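Side-chain contacts in magnetosome protein MamA (Magnetospirillum gryphiswaldense, PDB 3AS8), which associates with magnetosomes and, built of tetratricopeptide repeats, recognises copies of itself to assemble into larger complexes, probably as a platform for protein-protein interactions: residues A57-R60 with G61-L64; L116-A119 with L120-G124; I150-S153 with Y154-G158. One frame throughout, in Å; residues are numbered along the deposited sequence.

Interaction 1 of 3, residues A57-R60 with G61-L64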
loop_
_atom_site.group_PDB
_atom_site.type_symbol
_atom_site.label_atom_id
_atom_site.label_comp_id
_atom_site.label_asym_id
_atom_site.label_seq_id
_atom_site.Cartn_x
_atom_site.Cartn_y
_atom_site.Cartn_z
ATOM N N ALA A 57 7.661 10.999 9.930
ATOM C CA ALA A 57 8.590 11.565 8.907
ATOM C C ALA A 57 8.317 10.899 7.563
ATOM O O ALA A 57 9.130 10.076 7.018
ATOM C CB ALA A 57 10.079 11.409 9.333
ATOM N N VAL A 58 7.179 11.282 6.965
ATOM C CA VAL A 58 6.677 10.491 5.857
ATOM C C VAL A 58 7.492 10.854 4.600
ATOM O O VAL A 58 7.863 9.949 3.855
ATOM C CB VAL A 58 5.171 10.634 5.625
ATOM C CG1 VAL A 58 4.727 9.791 4.373
ATOM C CG2 VAL A 58 4.373 10.277 6.997
ATOM N N ASP A 59 7.840 12.104 4.425
ATOM C CA ASP A 59 8.649 12.527 3.262
ATOM C C ASP A 59 10.046 11.877 3.367
ATOM O O ASP A 59 10.574 11.257 2.424
ATOM C CB ASP A 59 8.747 14.046 3.238
ATOM C CG ASP A 59 9.830 14.586 2.286
ATOM O OD1 ASP A 59 10.469 15.629 2.625
ATOM O OD2 ASP A 59 10.062 13.970 1.227
ATOM N N ARG A 60 10.627 11.974 4.536
ATOM C CA ARG A 60 11.928 11.347 4.753
ATOM C C ARG A 60 11.888 9.868 4.490
ATOM O O ARG A 60 12.766 9.295 3.856
ATOM C CB ARG A 60 12.468 11.637 6.158
ATOM C CG ARG A 60 13.944 11.356 6.242
ATOM C CD ARG A 60 14.484 11.697 7.601
ATOM N NE ARG A 60 15.925 11.456 7.689
ATOM C CZ ARG A 60 16.656 11.896 8.701
ATOM N NH1 ARG A 60 17.963 11.657 8.738
ATOM N NH2 ARG A 60 16.071 12.549 9.703
ATOM N N GLY A 61 10.891 9.205 5.044
ATOM C CA GLY A 61 10.745 7.801 4.837
ATOM C C GLY A 61 10.537 7.336 3.393
ATOM O O GLY A 61 11.120 6.316 2.968
ATOM N N THR A 62 9.669 8.043 2.666
ATOM C CA THR A 62 9.412 7.733 1.289
ATOM C C THR A 62 10.668 7.955 0.466
ATOM O O THR A 62 10.900 7.194 -0.442
ATOM C CB THR A 62 8.208 8.519 0.707
ATOM O OG1 THR A 62 8.455 9.908 0.902
ATOM C CG2 THR A 62 6.936 8.094 1.488
ATOM N N GLU A 63 11.459 8.985 0.772
ATOM C CA GLU A 63 12.730 9.162 0.050
ATOM C C GLU A 63 13.671 7.948 0.223
ATOM O O GLU A 63 14.327 7.540 -0.756
ATOM C CB GLU A 63 13.386 10.504 0.493
ATOM C CG GLU A 63 14.908 10.654 0.303
ATOM C CD GLU A 63 15.719 10.108 1.513
ATOM O OE1 GLU A 63 15.362 10.361 2.739
ATOM O OE2 GLU A 63 16.680 9.371 1.205
ATOM N N LEU A 64 13.754 7.352 1.444
ATOM C CA LEU A 64 14.585 6.131 1.637
ATOM C C LEU A 64 14.027 4.942 0.844
ATOM O O LEU A 64 14.781 4.102 0.324
ATOM C CB LEU A 64 14.699 5.707 3.128
ATOM C CG LEU A 64 15.889 6.161 3.931
ATOM C CD1 LEU A 64 16.002 7.664 3.769
ATOM C CD2 LEU A 64 15.792 5.731 5.437
HETATM O O HOH W 1 17.305 10.511 5.518
#
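Gly61 N bonds at 2.8 Å to Ala57 O, the carbonyl of the N-cap residue of helix 58-71, and Thr62 N to Val58 O at 2.9 Å; Glu63 N to Asp59 O and Leu64 N to Arg60 O continue the same i to i+4 ladder through the first turns of the helix.

The hydroxyl of Thr62 adds a side-chain polar contact. OG1 sits between its own backbone N and carbonyl carbon (chi1 56°), which turns it back onto the preceding turn, 2.9 Å from Asp59 O and 3.0 Å from Val58 O.

Apolar contact is modest: Val58 CG1 meets Thr62 CG2 at 4.0 Å, the two side chains crossing at a slant.

Among the charged groups, Arg60 and Glu63 are linked only loosely, through a water. Arg60 runs out extended beside Glu63, both pointing the same way, but Arg60 NE stays 5.1 Å from Glu63 OE1. The water, in the guanidinium plane, accepts from Arg60 NE at 2.7 Å and makes a weak bond to Glu63 OE1, while Glu63 OE2 forms a direct salt bridge with Arg67 one turn on.

Within the tetratricopeptide-repeat array, Ala57, Arg60 and Leu64 pack on Tyr52 of helix 42-54, whereas Val58 and Thr62 touch Thr85 of helix 76-88.

Interaction 2 of 3, residues L116-A119 with L120-G124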
loop_
_atom_site.group_PDB
_atom_site.type_symbol
_atom_site.label_atom_id
_atom_site.label_comp_id
_atom_site.label_asym_id
_atom_site.label_seq_id
_atom_site.Cartn_x
_atom_site.Cartn_y
_atom_site.Cartn_z
ATOM N N LEU A 116 -4.870 0.097 -5.847
ATOM C CA LEU A 116 -4.596 0.312 -7.237
ATOM C C LEU A 116 -5.841 0.838 -7.972
ATOM O O LEU A 116 -5.794 1.796 -8.749
ATOM C CB LEU A 116 -4.141 -0.972 -7.889
ATOM C CG LEU A 116 -3.960 -0.928 -9.426
ATOM C CD1 LEU A 116 -3.016 0.193 -9.836
ATOM C CD2 LEU A 116 -3.487 -2.329 -9.982
ATOM N N GLY A 117 -6.986 0.194 -7.754
ATOM C CA GLY A 117 -8.206 0.790 -8.254
ATOM C C GLY A 117 -8.482 2.227 -7.827
ATOM O O GLY A 117 -8.931 3.049 -8.632
ATOM N N VAL A 118 -8.285 2.532 -6.546
ATOM C CA VAL A 118 -8.496 3.854 -6.039
ATOM C C VAL A 118 -7.594 4.824 -6.746
ATOM O O VAL A 118 -8.030 5.928 -7.039
ATOM C CB VAL A 118 -8.257 3.990 -4.494
ATOM C CG1 VAL A 118 -8.429 5.430 -4.023
ATOM C CG2 VAL A 118 -9.314 3.142 -3.714
ATOM N N ALA A 119 -6.364 4.422 -7.024
ATOM C CA ALA A 119 -5.405 5.330 -7.647
ATOM C C ALA A 119 -5.823 5.659 -9.056
ATOM O O ALA A 119 -5.794 6.842 -9.460
ATOM C CB ALA A 119 -3.938 4.744 -7.630
ATOM N N LEU A 120 -6.167 4.629 -9.797
ATOM C CA LEU A 120 -6.679 4.718 -11.170
ATOM C C LEU A 120 -7.919 5.597 -11.240
ATOM O O LEU A 120 -7.988 6.511 -12.101
ATOM C CB LEU A 120 -6.938 3.319 -11.731
ATOM C CG LEU A 120 -5.698 2.476 -12.030
ATOM C CD1 LEU A 120 -6.081 0.984 -12.188
ATOM C CD2 LEU A 120 -4.842 2.924 -13.229
ATOM N N ASP A 121 -8.873 5.401 -10.315
ATOM C CA ASP A 121 -10.071 6.220 -10.275
ATOM C C ASP A 121 -9.724 7.690 -10.068
ATOM O O ASP A 121 -10.294 8.602 -10.729
ATOM C CB ASP A 121 -11.049 5.744 -9.216
ATOM C CG ASP A 121 -12.296 6.619 -9.124
ATOM O OD1 ASP A 121 -12.174 7.761 -8.659
ATOM O OD2 ASP A 121 -13.413 6.161 -9.505
ATOM N N ASN A 122 -8.773 7.941 -9.168
ATOM C CA ASN A 122 -8.347 9.329 -8.917
ATOM C C ASN A 122 -7.702 9.991 -10.074
ATOM O O ASN A 122 -7.861 11.220 -10.225
ATOM C CB ASN A 122 -7.481 9.471 -7.661
ATOM C CG ASN A 122 -8.345 9.467 -6.425
ATOM O OD1 ASN A 122 -8.991 10.455 -6.172
ATOM N ND2 ASN A 122 -8.467 8.313 -5.729
ATOM N N LEU A 123 -7.048 9.203 -10.905
ATOM C CA LEU A 123 -6.409 9.657 -12.089
ATOM C C LEU A 123 -7.359 9.776 -13.267
ATOM O O LEU A 123 -6.886 10.058 -14.380
ATOM C CB LEU A 123 -5.257 8.727 -12.463
ATOM C CG LEU A 123 -4.050 8.702 -11.498
ATOM C CD1 LEU A 123 -3.058 7.506 -11.692
ATOM C CD2 LEU A 123 -3.322 10.057 -11.668
ATOM N N GLY A 124 -8.650 9.509 -13.051
ATOM C CA GLY A 124 -9.631 9.602 -14.123
ATOM C C GLY A 124 -9.649 8.420 -15.113
ATOM O O GLY A 124 -10.326 8.506 -16.122
#
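Val118 O is gripped by two donors of Asn122, the backbone N at 3.0 Å and the amide ND2 at 2.8 Å. This is the last turn of helix 110-122 of the tetratricopeptide-repeat fold, which ends in a Schellman motif at Gly124. The two donors come from opposite faces of the carbonyl plane, and ND2 stands above that plane, with a bent N-H...O angle of 139°. With Asn122 CG beside its own backbone N (chi1 -79°), the amide folds back along the helix, and ND2 also lies against Val118 CG1 as the two side chains run alongside each other.

On another flank, Leu120 leans across Leu116, their CD1 methyls 3.9 Å apart, while Leu120 CG rests 3.4 Å from Leu116 O. The same carbonyl receives Leu120 N in an almost straight bond (174°). Leu116 continues onto Ser132 and Leu120 onto Ala129, both of helix 126-139. An alanine at Leu120 is likely to leave the CD1 methyl of Leu116 without its neighbour and to open a gap facing Ala129.

Asp121 sends its carboxylate away from this turn, to Ser153 of helix 144-156. At the helix end Leu123 N bonds to Ala119 O, and Gly124, at positive phi, takes part in the Schellman motif through its N, bonded to Asp121 O at 3.0 Å.

Interaction 3 of 3, residues I150-S153 with Y154-G158; sequences IAYS and YEQMG
The amide of Gln156 lies over one face of the Tyr152 ring, the two planes 16° apart, with NE2 displaced toward the rim and 3.4 Å from Tyr152 CD2. Next to it, Gln156 CG makes a CH-pi contact, 4.1 Å from the centroid of the Tyr152 ring. The carboxylate of Glu155 comes to the ring edge instead, nearly perpendicular to it, placing OE1 3.8 Å from Tyr152 CD1. On a different flank, Ile150 CG2 packs 3.5 Å from Tyr154 CE2, the two side chains running alongside each other.

The stacked amide is fixed by Tyr152 O, which accepts from Gln156 N and Gln156 NE2, both at 3.1 Å and from opposite faces of the carbonyl plane. The NE2 donor stands well above that plane, although the oxygen lies in the plane of the amide. Tyr152 CG, anti to the backbone N (chi1 -168°), brings the ring back beside the following turn, where Gln156 can cover it. Beneath these side chains run the helical bonds from Tyr154 N to Ile150 O and from Glu155 N to Ala151 O, and Gly158, at positive phi, forms a Schellman motif, its N bonding to Glu155 O.

Farther out, Ser153 OG, already engaged by Asp121, also bonds to Ala149 O. Helix 126-139 meets Ile150 through Phe133 and Gln156 through Phe126, while helix 160-183 packs His166 against Ile150 and Phe167 against Ala151 and Glu155.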
loop_
_atom_site.group_PDB
_atom_site.type_symbol
_atom_site.label_atom_id
_atom_site.label_comp_id
_atom_site.label_asym_id
_atom_site.label_seq_id
_atom_site.Cartn_x
_atom_site.Cartn_y
_atom_site.Cartn_z
ATOM N N ILE A 150 -16.926 0.719 -7.358
ATOM C CA ILE A 150 -17.220 0.433 -8.773
ATOM C C ILE A 150 -18.409 1.295 -9.229
ATOM O O ILE A 150 -18.391 1.866 -10.322
ATOM C CB ILE A 150 -17.608 -1.052 -9.013
ATOM C CG1 ILE A 150 -16.414 -1.972 -8.996
ATOM C CG2 ILE A 150 -18.280 -1.242 -10.442
ATOM C CD1 ILE A 150 -16.926 -3.492 -8.711
ATOM N N ALA A 151 -19.433 1.405 -8.369
ATOM C CA ALA A 151 -20.610 2.291 -8.640
ATOM C C ALA A 151 -20.191 3.707 -8.922
ATOM O O ALA A 151 -20.621 4.343 -9.882
ATOM C CB ALA A 151 -21.563 2.285 -7.427
ATOM N N TYR A 152 -19.329 4.242 -8.068
ATOM C CA TYR A 152 -18.847 5.620 -8.230
ATOM C C TYR A 152 -18.039 5.806 -9.527
ATOM O O TYR A 152 -18.159 6.810 -10.169
ATOM C CB TYR A 152 -18.073 6.090 -6.966
ATOM C CG TYR A 152 -17.801 7.595 -6.947
ATOM C CD1 TYR A 152 -18.789 8.499 -7.371
ATOM C CD2 TYR A 152 -16.550 8.132 -6.507
ATOM C CE1 TYR A 152 -18.576 9.853 -7.382
ATOM C CE2 TYR A 152 -16.330 9.532 -6.500
ATOM C CZ TYR A 152 -17.359 10.369 -6.944
ATOM O OH TYR A 152 -17.223 11.726 -6.999
ATOM N N SER A 153 -17.237 4.830 -9.927
ATOM C CA SER A 153 -16.439 4.988 -11.126
ATOM C C SER A 153 -17.417 5.030 -12.342
ATOM O O SER A 153 -17.282 5.833 -13.240
ATOM C CB SER A 153 -15.466 3.840 -11.240
ATOM O OG SER A 153 -14.417 3.797 -10.262
ATOM N N TYR A 154 -18.419 4.156 -12.338
ATOM C CA TYR A 154 -19.396 4.167 -13.389
ATOM C C TYR A 154 -20.107 5.525 -13.427
ATOM O O TYR A 154 -20.265 6.114 -14.499
ATOM C CB TYR A 154 -20.364 3.026 -13.258
ATOM C CG TYR A 154 -19.977 1.676 -13.871
ATOM C CD1 TYR A 154 -19.696 1.526 -15.238
ATOM C CD2 TYR A 154 -20.027 0.537 -13.101
ATOM C CE1 TYR A 154 -19.377 0.257 -15.787
ATOM C CE2 TYR A 154 -19.732 -0.689 -13.611
ATOM C CZ TYR A 154 -19.397 -0.837 -14.959
ATOM O OH TYR A 154 -19.123 -2.102 -15.350
ATOM N N GLU A 155 -20.537 6.038 -12.267
ATOM C CA GLU A 155 -21.297 7.268 -12.243
ATOM C C GLU A 155 -20.506 8.413 -12.820
ATOM O O GLU A 155 -21.071 9.238 -13.500
ATOM C CB GLU A 155 -21.765 7.551 -10.818
ATOM C CG GLU A 155 -22.503 8.840 -10.535
ATOM C CD GLU A 155 -23.004 8.838 -9.062
ATOM O OE1 GLU A 155 -22.388 9.556 -8.213
ATOM O OE2 GLU A 155 -23.963 8.078 -8.735
ATOM N N GLN A 156 -19.195 8.439 -12.575
ATOM C CA GLN A 156 -18.307 9.450 -13.065
ATOM C C GLN A 156 -18.155 9.402 -14.572
ATOM O O GLN A 156 -17.804 10.426 -15.168
ATOM C CB GLN A 156 -16.910 9.349 -12.407
ATOM C CG GLN A 156 -16.903 9.840 -10.932
ATOM C CD GLN A 156 -15.599 9.539 -10.239
ATOM O OE1 GLN A 156 -14.728 10.410 -10.168
ATOM N NE2 GLN A 156 -15.456 8.313 -9.709
ATOM N N MET A 157 -18.392 8.253 -15.193
ATOM C CA MET A 157 -18.463 8.198 -16.637
ATOM C C MET A 157 -19.894 8.554 -17.187
ATOM O O MET A 157 -20.112 8.550 -18.395
ATOM C CB MET A 157 -18.119 6.799 -17.108
ATOM C CG MET A 157 -16.680 6.477 -16.791
ATOM S SD MET A 157 -16.155 4.996 -17.637
ATOM C CE MET A 157 -16.822 3.759 -16.572
ATOM N N GLY A 158 -20.844 8.847 -16.312
ATOM C CA GLY A 158 -22.270 8.993 -16.706
ATOM C C GLY A 158 -23.014 7.677 -16.951
ATOM O O GLY A 158 -24.125 7.687 -17.467
#

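The three contacts come in series along an all-helical chain, each at one end of a single helix: interaction 1 at the start of helix 58-71, interactions 2 and 3 at the ends of helices 110-122 and 144-156. Each falls in a different tetratricopeptide-repeat region. Interaction 1 stands apart, its centre about 23 Å from that of interaction 2 and about 34 Å from that of interaction 3. Interactions 2 and 3 have centres about 12 Å apart and touch, through a probable hydrogen bond of 2.7 Å between Asp121 OD2 and Ser153 OG. The C-terminal ends of helices 110-122 and 144-156 are thereby joined across the array, consistent with a scaffold for protein-protein recognition.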